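Local coordinates for protein BauA (Acinetobacter baumannii, PDB 6HCP) that probably imports iron bound to the siderophore preacinetobactin across the outer membrane as a TonB-dependent receptor, at residues A[581-586]-A[604-609]; A[170-175]-A[192-197]. All coordinates share one frame; numbering follows the deposited sequence.

Interaction 1: residues A[581-586]-A[604-609]. With C8E ((hydroxyethyloxy)tri(ethyloxy)octane), chain B.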
loop_
_atom_site.group_PDB
_atom_site.type_symbol
_atom_site.label_atom_id
_atom_site.label_comp_id
_atom_site.label_asym_id
_atom_site.label_seq_id
_atom_site.Cartn_x
_atom_site.Cartn_y
_atom_site.Cartn_z
ATOM N N PHE A 581 -18.563 -1.865 21.749
ATOM C CA PHE A 581 -18.232 -0.511 22.173
ATOM C C PHE A 581 -18.117 -0.515 23.698
ATOM O O PHE A 581 -18.911 -1.160 24.387
ATOM C CB PHE A 581 -19.317 0.488 21.751
ATOM C CG PHE A 581 -19.650 0.445 20.280
ATOM C CD1 PHE A 581 -20.509 -0.520 19.774
ATOM C CD2 PHE A 581 -19.048 1.321 19.389
ATOM C CE1 PHE A 581 -20.727 -0.628 18.406
ATOM C CE2 PHE A 581 -19.334 1.262 18.031
ATOM C CZ PHE A 581 -20.121 0.250 17.535
ATOM N N THR A 582 -17.118 0.205 24.215
ATOM C CA THR A 582 -17.008 0.406 25.649
ATOM C C THR A 582 -16.708 1.868 25.974
ATOM O O THR A 582 -16.061 2.565 25.206
ATOM C CB THR A 582 -15.894 -0.437 26.263
ATOM O OG1 THR A 582 -14.727 -0.140 25.483
ATOM C CG2 THR A 582 -16.226 -1.911 26.311
ATOM N N TYR A 583 -17.264 2.314 27.103
ATOM C CA TYR A 583 -16.848 3.519 27.785
ATOM C C TYR A 583 -16.273 3.122 29.149
ATOM O O TYR A 583 -16.887 2.348 29.885
ATOM C CB TYR A 583 -18.017 4.485 28.002
ATOM C CG TYR A 583 -17.660 5.673 28.867
ATOM C CD1 TYR A 583 -16.816 6.676 28.396
ATOM C CD2 TYR A 583 -18.037 5.723 30.206
ATOM C CE1 TYR A 583 -16.351 7.681 29.233
ATOM C CE2 TYR A 583 -17.616 6.745 31.044
ATOM C CZ TYR A 583 -16.769 7.726 30.556
ATOM O OH TYR A 583 -16.386 8.747 31.383
ATOM N N LEU A 584 -15.062 3.598 29.426
ATOM C CA LEU A 584 -14.362 3.328 30.671
ATOM C C LEU A 584 -13.981 4.654 31.323
ATOM O O LEU A 584 -13.446 5.550 30.651
ATOM C CB LEU A 584 -13.120 2.501 30.334
ATOM C CG LEU A 584 -12.155 2.241 31.482
ATOM C CD1 LEU A 584 -12.754 1.227 32.440
ATOM C CD2 LEU A 584 -10.826 1.748 30.947
ATOM N N ASP A 585 -14.207 4.731 32.637
ATOM C CA ASP A 585 -13.782 5.851 33.444
ATOM C C ASP A 585 -12.828 5.326 34.512
ATOM O O ASP A 585 -13.267 4.862 35.566
ATOM C CB ASP A 585 -14.995 6.554 34.062
ATOM C CG ASP A 585 -14.620 7.694 34.982
ATOM O OD1 ASP A 585 -13.616 8.350 34.664
ATOM O OD2 ASP A 585 -15.202 7.763 36.096
ATOM N N PRO A 586 -11.505 5.291 34.225
ATOM C CA PRO A 586 -10.516 4.740 35.142
ATOM C C PRO A 586 -9.897 5.875 35.964
ATOM O O PRO A 586 -9.130 6.679 35.420
ATOM C CB PRO A 586 -9.504 4.095 34.184
ATOM C CG PRO A 586 -9.555 4.965 32.944
ATOM C CD PRO A 586 -10.881 5.702 32.952
ATOM N N VAL A 604 -4.584 3.426 29.401
ATOM C CA VAL A 604 -5.810 2.878 28.850
ATOM C C VAL A 604 -6.648 3.993 28.236
ATOM O O VAL A 604 -6.721 5.090 28.773
ATOM C CB VAL A 604 -6.615 2.088 29.895
ATOM C CG1 VAL A 604 -5.881 0.814 30.270
ATOM C CG2 VAL A 604 -6.951 2.936 31.108
ATOM N N PRO A 605 -7.360 3.709 27.128
ATOM C CA PRO A 605 -8.282 4.672 26.533
ATOM C C PRO A 605 -9.621 4.631 27.267
ATOM O O PRO A 605 -10.017 3.574 27.772
ATOM C CB PRO A 605 -8.454 4.158 25.096
ATOM C CG PRO A 605 -8.254 2.677 25.211
ATOM C CD PRO A 605 -7.224 2.490 26.310
ATOM N N LYS A 606 -10.358 5.744 27.229
ATOM C CA LYS A 606 -11.695 5.773 27.815
ATOM C C LYS A 606 -12.743 5.211 26.851
ATOM O O LYS A 606 -13.722 4.646 27.288
ATOM C CB LYS A 606 -12.068 7.192 28.234
ATOM C CG LYS A 606 -11.266 7.672 29.434
ATOM C CD LYS A 606 -11.624 9.072 29.873
ATOM C CE LYS A 606 -12.834 9.135 30.765
ATOM N NZ LYS A 606 -12.771 10.363 31.592
ATOM N N ASN A 607 -12.486 5.300 25.550
ATOM C CA ASN A 607 -13.467 4.836 24.550
ATOM C C ASN A 607 -12.796 3.802 23.642
ATOM O O ASN A 607 -11.751 4.084 23.097
ATOM C CB ASN A 607 -14.021 5.989 23.708
ATOM C CG ASN A 607 -14.615 7.115 24.545
ATOM O OD1 ASN A 607 -15.207 6.865 25.576
ATOM N ND2 ASN A 607 -14.678 8.310 23.995
ATOM N N GLN A 608 -13.518 2.718 23.335
ATOM C CA GLN A 608 -13.099 1.760 22.313
ATOM C C GLN A 608 -14.307 1.350 21.483
ATOM O O GLN A 608 -15.409 1.163 22.003
ATOM C CB GLN A 608 -12.498 0.495 22.918
ATOM C CG GLN A 608 -11.216 0.702 23.696
ATOM C CD GLN A 608 -10.499 -0.621 23.864
ATOM O OE1 GLN A 608 -10.589 -1.494 23.015
ATOM N NE2 GLN A 608 -10.029 -0.880 25.063
ATOM N N ALA A 609 -14.066 1.177 20.186
ATOM C CA ALA A 609 -15.030 0.601 19.273
ATOM C C ALA A 609 -14.292 -0.364 18.348
ATOM O O ALA A 609 -13.259 -0.002 17.761
ATOM C CB ALA A 609 -15.692 1.686 18.466
HETATM C C1 C8E B . -22.520 1.070 25.463
HETATM C C2 C8E B . -22.158 2.196 24.528
HETATM C C3 C8E B . -20.697 2.610 24.671
HETATM C C4 C8E B . -20.368 3.705 23.655
HETATM C C5 C8E B . -18.883 4.047 23.620
HETATM C C6 C8E B . -18.485 4.688 22.293
HETATM C C7 C8E B . -16.969 4.743 22.145
HETATM C C8 C8E B . -16.506 4.927 20.690
HETATM O O9 C8E B . -15.300 5.679 20.616
HETATM C C10 C8E B . -14.287 5.229 19.705
HETATM C C11 C8E B . -13.045 6.103 19.766
HETATM O O12 C8E B . -12.998 7.123 18.766
HETATM C C13 C8E B . -12.917 8.461 19.342
HETATM C C14 C8E B . -11.573 9.177 19.076
HETATM O O15 C8E B . -11.084 10.065 20.131
HETATM C C16 C8E B . -9.665 10.413 19.992
HETATM C C17 C8E B . -9.035 11.275 21.132
HETATM O O18 C8E B . -7.718 11.708 20.657
HETATM O O HOH W 1 -13.287 1.810 26.875
#
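T582 and Q608 pair across two antiparallel strands of a barrel hairpin, T582 N to Q608 O at 3.0 Å and Q608 N returning to T582 O at 3.2 Å. Further along, L584 N reaches K606 O at 2.7 Å. The same K606 O also accepts a hydrogen from a water, which gives its other to T582 OG1, so this oxygen is gripped twice. The tight part is the face carrying T582 and Q608, which looks toward the plug. Here T582 OG1 sits between its backbone N and carbonyl carbon (chi1 52°), where it rests 3.5 Å from Q608 CB while also bonding to P89 O. Beside it, L584 CD2 meets V604 CG2 at a right angle between the side chains, and P586 CG slides against the same methyl at 3.8 Å. The other face, with F581, Y583, N607 and A609, is more open and touched by C8E, whose chain runs past F581 CB and N607 CB, although F581 CD2 still packs 3.5 Å from A609 CB. Looseness shows at K606: its aliphatic part, bent at chi3 (83°), runs alongside Y583 and brings CE near the phenol OH, but NZ ends in a long salt bridge, 3.8 Å from D585 OD1. A plug-facing hydroxyl satisfied by P89 O and water, and a detergent side mixing rings and alkyl groups with N607 and a weak K606-D585 pair, are consistent with a barrel wall between plug and membrane.

Interaction 2: residues A[170-175]-A[192-197]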
loop_
_atom_site.group_PDB
_atom_site.type_symbol
_atom_site.label_atom_id
_atom_site.label_comp_id
_atom_site.label_asym_id
_atom_site.label_seq_id
_atom_site.Cartn_x
_atom_site.Cartn_y
_atom_site.Cartn_z
ATOM N N ASP A 170 -12.719 -38.203 17.466
ATOM C CA ASP A 170 -13.022 -39.625 17.202
ATOM C C ASP A 170 -12.354 -40.089 15.901
ATOM O O ASP A 170 -11.643 -41.100 15.899
ATOM C CB ASP A 170 -14.532 -39.855 17.174
ATOM C CG ASP A 170 -15.147 -39.928 18.564
ATOM O OD1 ASP A 170 -14.439 -40.375 19.500
ATOM O OD2 ASP A 170 -16.306 -39.501 18.710
ATOM N N GLU A 171 -12.444 -39.249 14.865
ATOM C CA GLU A 171 -11.894 -39.557 13.543
ATOM C C GLU A 171 -10.429 -39.147 13.481
ATOM O O GLU A 171 -10.066 -38.038 13.870
ATOM C CB GLU A 171 -12.710 -38.852 12.457
ATOM C CG GLU A 171 -14.012 -39.569 12.142
ATOM C CD GLU A 171 -13.905 -41.085 12.200
ATOM O OE1 GLU A 171 -13.216 -41.651 11.330
ATOM O OE2 GLU A 171 -14.417 -41.686 13.172
ATOM N N PRO A 172 -9.551 -40.009 12.925
ATOM C CA PRO A 172 -8.130 -39.693 12.816
ATOM C C PRO A 172 -7.934 -38.390 12.022
ATOM O O PRO A 172 -8.731 -38.068 11.155
ATOM C CB PRO A 172 -7.531 -40.906 12.088
ATOM C CG PRO A 172 -8.533 -42.022 12.335
ATOM C CD PRO A 172 -9.880 -41.331 12.371
ATOM N N PHE A 173 -6.905 -37.629 12.388
ATOM C CA PHE A 173 -6.746 -36.262 11.932
ATOM C C PHE A 173 -5.269 -35.968 11.728
ATOM O O PHE A 173 -4.441 -36.339 12.560
ATOM C CB PHE A 173 -7.321 -35.293 12.966
ATOM C CG PHE A 173 -7.129 -33.841 12.614
ATOM C CD1 PHE A 173 -7.931 -33.242 11.657
ATOM C CD2 PHE A 173 -6.231 -33.056 13.317
ATOM C CE1 PHE A 173 -7.832 -31.885 11.398
ATOM C CE2 PHE A 173 -6.121 -31.699 13.047
ATOM C CZ PHE A 173 -6.907 -31.121 12.078
ATOM N N ALA A 174 -4.938 -35.326 10.606
ATOM C CA ALA A 174 -3.592 -34.859 10.386
ATOM C C ALA A 174 -3.613 -33.643 9.454
ATOM O O ALA A 174 -4.179 -33.692 8.361
ATOM C CB ALA A 174 -2.729 -35.967 9.838
ATOM N N ARG A 175 -3.101 -32.515 9.955
ATOM C CA ARG A 175 -3.160 -31.264 9.221
ATOM C C ARG A 175 -1.775 -30.622 9.252
ATOM O O ARG A 175 -1.128 -30.598 10.289
ATOM C CB ARG A 175 -4.253 -30.345 9.774
ATOM C CG ARG A 175 -4.224 -28.936 9.189
ATOM C CD ARG A 175 -5.293 -28.061 9.802
ATOM N NE ARG A 175 -6.592 -28.512 9.368
ATOM C CZ ARG A 175 -7.736 -28.217 9.953
ATOM N NH1 ARG A 175 -7.762 -27.401 10.997
ATOM N NH2 ARG A 175 -8.845 -28.778 9.505
ATOM N N VAL A 192 -1.851 -33.462 14.684
ATOM C CA VAL A 192 -2.239 -34.864 14.402
ATOM C C VAL A 192 -2.951 -35.454 15.619
ATOM O O VAL A 192 -2.531 -35.235 16.755
ATOM C CB VAL A 192 -1.018 -35.724 14.021
ATOM C CG1 VAL A 192 -0.332 -35.211 12.770
ATOM C CG2 VAL A 192 -0.021 -35.849 15.153
ATOM N N GLY A 193 -4.052 -36.165 15.367
ATOM C CA GLY A 193 -4.781 -36.842 16.418
ATOM C C GLY A 193 -5.261 -38.221 15.986
ATOM O O GLY A 193 -5.576 -38.451 14.814
ATOM N N ARG A 194 -5.378 -39.116 16.970
ATOM C CA ARG A 194 -5.967 -40.427 16.772
ATOM C C ARG A 194 -6.409 -40.959 18.136
ATOM O O ARG A 194 -5.761 -40.682 19.158
ATOM C CB ARG A 194 -4.943 -41.375 16.138
ATOM C CG ARG A 194 -5.501 -42.743 15.773
ATOM C CD ARG A 194 -4.423 -43.633 15.188
ATOM N NE ARG A 194 -4.201 -43.333 13.783
ATOM C CZ ARG A 194 -5.004 -43.721 12.798
ATOM N NH1 ARG A 194 -6.047 -44.492 13.054
ATOM N NH2 ARG A 194 -4.779 -43.313 11.562
ATOM N N ARG A 195 -7.504 -41.718 18.132
ATOM C CA ARG A 195 -7.982 -42.410 19.338
ATOM C C ARG A 195 -7.736 -43.919 19.198
ATOM O O ARG A 195 -7.578 -44.431 18.084
ATOM C CB ARG A 195 -9.454 -42.071 19.566
ATOM C CG ARG A 195 -9.677 -40.590 19.847
ATOM C CD ARG A 195 -11.008 -40.289 20.490
ATOM N NE ARG A 195 -11.022 -40.719 21.878
ATOM C CZ ARG A 195 -10.497 -40.041 22.894
ATOM N NH1 ARG A 195 -10.460 -40.595 24.093
ATOM N NH2 ARG A 195 -9.985 -38.835 22.701
ATOM N N PHE A 196 -7.594 -44.589 20.343
ATOM C CA PHE A 196 -7.182 -45.999 20.423
ATOM C C PHE A 196 -8.095 -46.740 21.398
ATOM O O PHE A 196 -8.774 -46.113 22.242
ATOM C CB PHE A 196 -5.736 -46.130 20.892
ATOM C CG PHE A 196 -4.733 -45.423 20.023
ATOM C CD1 PHE A 196 -4.449 -44.081 20.225
ATOM C CD2 PHE A 196 -4.115 -46.083 18.970
ATOM C CE1 PHE A 196 -3.528 -43.427 19.420
ATOM C CE2 PHE A 196 -3.184 -45.430 18.176
ATOM C CZ PHE A 196 -2.897 -44.101 18.398
ATOM N N GLY A 197 -8.046 -48.077 21.314
ATOM C CA GLY A 197 -8.863 -48.952 22.145
ATOM C C GLY A 197 -10.184 -49.257 21.472
ATOM O O GLY A 197 -10.615 -48.527 20.580
HETATM O O HOH W 2 -9.255 -42.024 15.861
#
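F173 and G193 form an antiparallel hydrogen-bonded pair near the open ends of a hairpin. F173 N gives its hydrogen to G193 O at 2.9 Å, and G193 N answers to F173 O at 2.8 Å. F173 O takes a further CA-H contact from V192, whose CG1 packs on A174 CB. Ahead of F173, where the strand has not yet begun, a water bridges the two segments: it donates to D170 O at 2.6 Å and accepts from R195 N at 2.9 Å. D170 O also receives K200 NZ. R195 and R175 find their partners elsewhere. R195 forms a salt bridge with D232, and its NE and NH2 go to K200 O and A168 O; D170 OD1, 4.2 Å from R195 NE, lies well out of the guanidinium plane and offers only charge. The chain of R194 bends at chi3 (-81°), bringing one guanidinium face over the P172 ring; P172 CB stands 3.6 Å above the R194 guanidinium plane, offset toward its rim. R175 NE pairs with D705, while the edge of the F173 ring, at CZ, sits over one guanidinium face of R175. Strand 173-181 is flanked on its other side by the C-terminal strand 697-705, the first-to-last strand closure of a TonB-dependent receptor beta-barrel.

Both contacts tie neighbouring antiparallel strands of hairpins in the same barrel wall, but on opposite sides of the chain's centre, with their own centres about 44 Å apart. Interaction 1 is partly buried: most of its touching residues are enclosed, with the plug against one face and detergent against the other. Interaction 2 is a surface contact in which none is buried, at the ends of the strands beside the barrel closure. Their chemistry follows their place. Residues 581-586 and 604-609 combine backbone bonds with apolar packing and one long ion pair, whereas 170-175 and 192-197 rely on fewer direct bonds, and two of their arginines, R175 and R195, find salt-bridge partners outside the contact.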